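Local coordinates for protein involved in catabolism of external DNA (Legionella pneumophila subsp. pneumophila, PDB 2OO3) that probably methylates the N6 atom of a specific adenine in 23S ribosomal RNA, with S-adenosyl-L-methionine as the methyl donor, at residues Leu37-Thr42 / Arg160-Ile165. Sequence-based numbering, arbitrary orientation.
Sequences LFYLET and RGLIFI
The Tyr39 ring meets Leu162 at its edge, near the ring plane, where CD2 of Leu162 lies 3.8 Å from CD1 of Tyr39; Glu41 OE1 is also at the ring's edge, in plane. The Phe164 ring is touched at its edge by CG of Glu41, its plane 63° from that of the carboxylate. CD1 of Leu37 lies over one face of the Arg160 guanidinium, while NH1 and NH2 bond to the carbonyls of Lys35 and Leu30, respectively. A chi1 of 173° sets CG of Tyr39 anti to the backbone N and lays the ring alongside Leu162 and Phe164, and its OH donates to OE1 of Glu41 (2.5 Å) from the anti side of the carboxylate. On the sheet face carrying Tyr39, Leu162 and Phe164, helix 14-30 packs Leu23 against Tyr39 and Leu27 against Leu162. On the opposite face, CD2 of Leu40 lies 4.1 Å from CG2 of Ile163, and Leu150 of helix 146-153 touches both.

The strands run parallel, joined by backbone hydrogen bonds from Phe38 N to Arg160 O (2.9 Å) through Phe164 N to Leu40 O (2.8 Å). The last, Thr42 N to Phe164 O, is weak at 3.4 Å; a water also donates to that carbonyl.

Strand 115-119 flanks 38-41 on its other edge. Strands 38-41 and 161-165 are central in a Rossmann-like methyltransferase sheet; their C-terminal ends lead to His43 and Asp166, respectively, predicted to bind S-adenosyl-L-methionine.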
loop_
_atom_site.group_PDB
_atom_site.type_symbol
_atom_site.label_atom_id
_atom_site.label_comp_id
_atom_site.label_asym_id
_atom_site.label_seq_id
_atom_site.Cartn_x
_atom_site.Cartn_y
_atom_site.Cartn_z
ATOM N N LEU A 37 -15.385 -6.959 6.644
ATOM C CA LEU A 37 -13.996 -6.626 6.862
ATOM C C LEU A 37 -13.944 -5.171 7.292
ATOM O O LEU A 37 -14.635 -4.300 6.713
ATOM C CB LEU A 37 -13.200 -6.854 5.543
ATOM C CG LEU A 37 -11.712 -6.480 5.471
ATOM C CD1 LEU A 37 -10.840 -7.405 6.333
ATOM C CD2 LEU A 37 -11.193 -6.504 4.024
ATOM N N PHE A 38 -13.158 -4.896 8.330
ATOM C CA PHE A 38 -12.776 -3.524 8.649
ATOM C C PHE A 38 -11.519 -3.155 7.830
ATOM O O PHE A 38 -10.503 -3.867 7.885
ATOM C CB PHE A 38 -12.441 -3.439 10.146
ATOM C CG PHE A 38 -12.079 -2.064 10.619
ATOM C CD1 PHE A 38 -12.909 -0.984 10.349
ATOM C CD2 PHE A 38 -10.936 -1.857 11.372
ATOM C CE1 PHE A 38 -12.613 0.278 10.796
ATOM C CE2 PHE A 38 -10.615 -0.551 11.830
ATOM C CZ PHE A 38 -11.445 0.505 11.528
ATOM N N TYR A 39 -11.583 -2.054 7.089
ATOM C CA TYR A 39 -10.431 -1.611 6.324
ATOM C C TYR A 39 -10.009 -0.264 6.906
ATOM O O TYR A 39 -10.780 0.687 6.891
ATOM C CB TYR A 39 -10.784 -1.482 4.834
ATOM C CG TYR A 39 -9.677 -0.864 4.020
ATOM C CD1 TYR A 39 -8.572 -1.641 3.605
ATOM C CD2 TYR A 39 -9.708 0.487 3.665
ATOM C CE1 TYR A 39 -7.540 -1.082 2.861
ATOM C CE2 TYR A 39 -8.661 1.064 2.892
ATOM C CZ TYR A 39 -7.594 0.266 2.514
ATOM O OH TYR A 39 -6.556 0.775 1.765
ATOM N N LEU A 40 -8.797 -0.212 7.441
ATOM C CA LEU A 40 -8.270 1.013 8.068
ATOM C C LEU A 40 -7.028 1.547 7.342
ATOM O O LEU A 40 -6.026 0.813 7.199
ATOM C CB LEU A 40 -7.949 0.739 9.559
ATOM C CG LEU A 40 -7.173 1.811 10.331
ATOM C CD1 LEU A 40 -8.009 3.091 10.411
ATOM C CD2 LEU A 40 -6.889 1.287 11.699
ATOM N N GLU A 41 -7.088 2.806 6.888
ATOM C CA GLU A 41 -5.905 3.492 6.397
ATOM C C GLU A 41 -5.472 4.563 7.348
ATOM O O GLU A 41 -6.266 5.425 7.724
ATOM C CB GLU A 41 -6.121 4.118 5.020
ATOM C CG GLU A 41 -6.094 3.147 3.871
ATOM C CD GLU A 41 -6.293 3.866 2.536
ATOM O OE1 GLU A 41 -6.789 3.264 1.560
ATOM O OE2 GLU A 41 -5.959 5.062 2.492
ATOM N N THR A 42 -4.192 4.540 7.713
ATOM C CA THR A 42 -3.633 5.521 8.658
ATOM C C THR A 42 -3.243 6.843 7.944
ATOM O O THR A 42 -3.233 7.905 8.551
ATOM C CB THR A 42 -2.365 4.920 9.366
ATOM O OG1 THR A 42 -1.520 4.333 8.367
ATOM C CG2 THR A 42 -2.721 3.788 10.358
ATOM N N ARG A 160 -12.263 -8.826 11.853
ATOM C CA ARG A 160 -11.498 -9.125 10.651
ATOM C C ARG A 160 -11.056 -7.761 10.185
ATOM O O ARG A 160 -11.899 -6.869 10.028
ATOM C CB ARG A 160 -12.414 -9.655 9.550
ATOM C CG ARG A 160 -12.963 -11.033 9.721
ATOM C CD ARG A 160 -13.516 -11.511 8.368
ATOM N NE ARG A 160 -12.442 -11.786 7.411
ATOM C CZ ARG A 160 -12.489 -11.542 6.097
ATOM N NH1 ARG A 160 -13.562 -10.967 5.533
ATOM N NH2 ARG A 160 -11.451 -11.877 5.333
ATOM N N GLY A 161 -9.765 -7.591 9.918
ATOM C CA GLY A 161 -9.256 -6.265 9.532
ATOM C C GLY A 161 -8.073 -6.308 8.594
ATOM O O GLY A 161 -7.195 -7.172 8.722
ATOM N N LEU A 162 -8.068 -5.368 7.640
ATOM C CA LEU A 162 -6.874 -5.017 6.869
ATOM C C LEU A 162 -6.441 -3.586 7.259
ATOM O O LEU A 162 -7.210 -2.616 7.148
ATOM C CB LEU A 162 -7.161 -5.137 5.378
ATOM C CG LEU A 162 -6.080 -4.556 4.451
ATOM C CD1 LEU A 162 -4.705 -5.175 4.755
ATOM C CD2 LEU A 162 -6.503 -4.743 2.986
ATOM N N ILE A 163 -5.221 -3.464 7.778
ATOM C CA ILE A 163 -4.714 -2.179 8.238
ATOM C C ILE A 163 -3.579 -1.822 7.272
ATOM O O ILE A 163 -2.569 -2.514 7.209
ATOM C CB ILE A 163 -4.237 -2.250 9.713
ATOM C CG1 ILE A 163 -5.395 -2.676 10.666
ATOM C CG2 ILE A 163 -3.783 -0.887 10.175
ATOM C CD1 ILE A 163 -5.410 -4.196 11.011
ATOM N N PHE A 164 -3.791 -0.777 6.492
ATOM C CA PHE A 164 -2.882 -0.394 5.413
ATOM C C PHE A 164 -2.244 0.911 5.803
ATOM O O PHE A 164 -2.913 1.929 5.907
ATOM C CB PHE A 164 -3.641 -0.248 4.067
ATOM C CG PHE A 164 -2.747 -0.051 2.872
ATOM C CD1 PHE A 164 -1.989 -1.127 2.340
ATOM C CD2 PHE A 164 -2.679 1.184 2.254
ATOM C CE1 PHE A 164 -1.159 -0.931 1.213
ATOM C CE2 PHE A 164 -1.839 1.392 1.132
ATOM C CZ PHE A 164 -1.088 0.336 0.613
ATOM N N ILE A 165 -0.933 0.848 6.041
ATOM C CA ILE A 165 -0.168 1.955 6.611
ATOM C C ILE A 165 0.844 2.507 5.627
ATOM O O ILE A 165 1.815 1.824 5.275
ATOM C CB ILE A 165 0.543 1.467 7.902
ATOM C CG1 ILE A 165 -0.514 0.902 8.872
ATOM C CG2 ILE A 165 1.300 2.617 8.547
ATOM C CD1 ILE A 165 0.016 0.039 9.981
HETATM O O HOH W 1 -2.246 4.330 4.980
#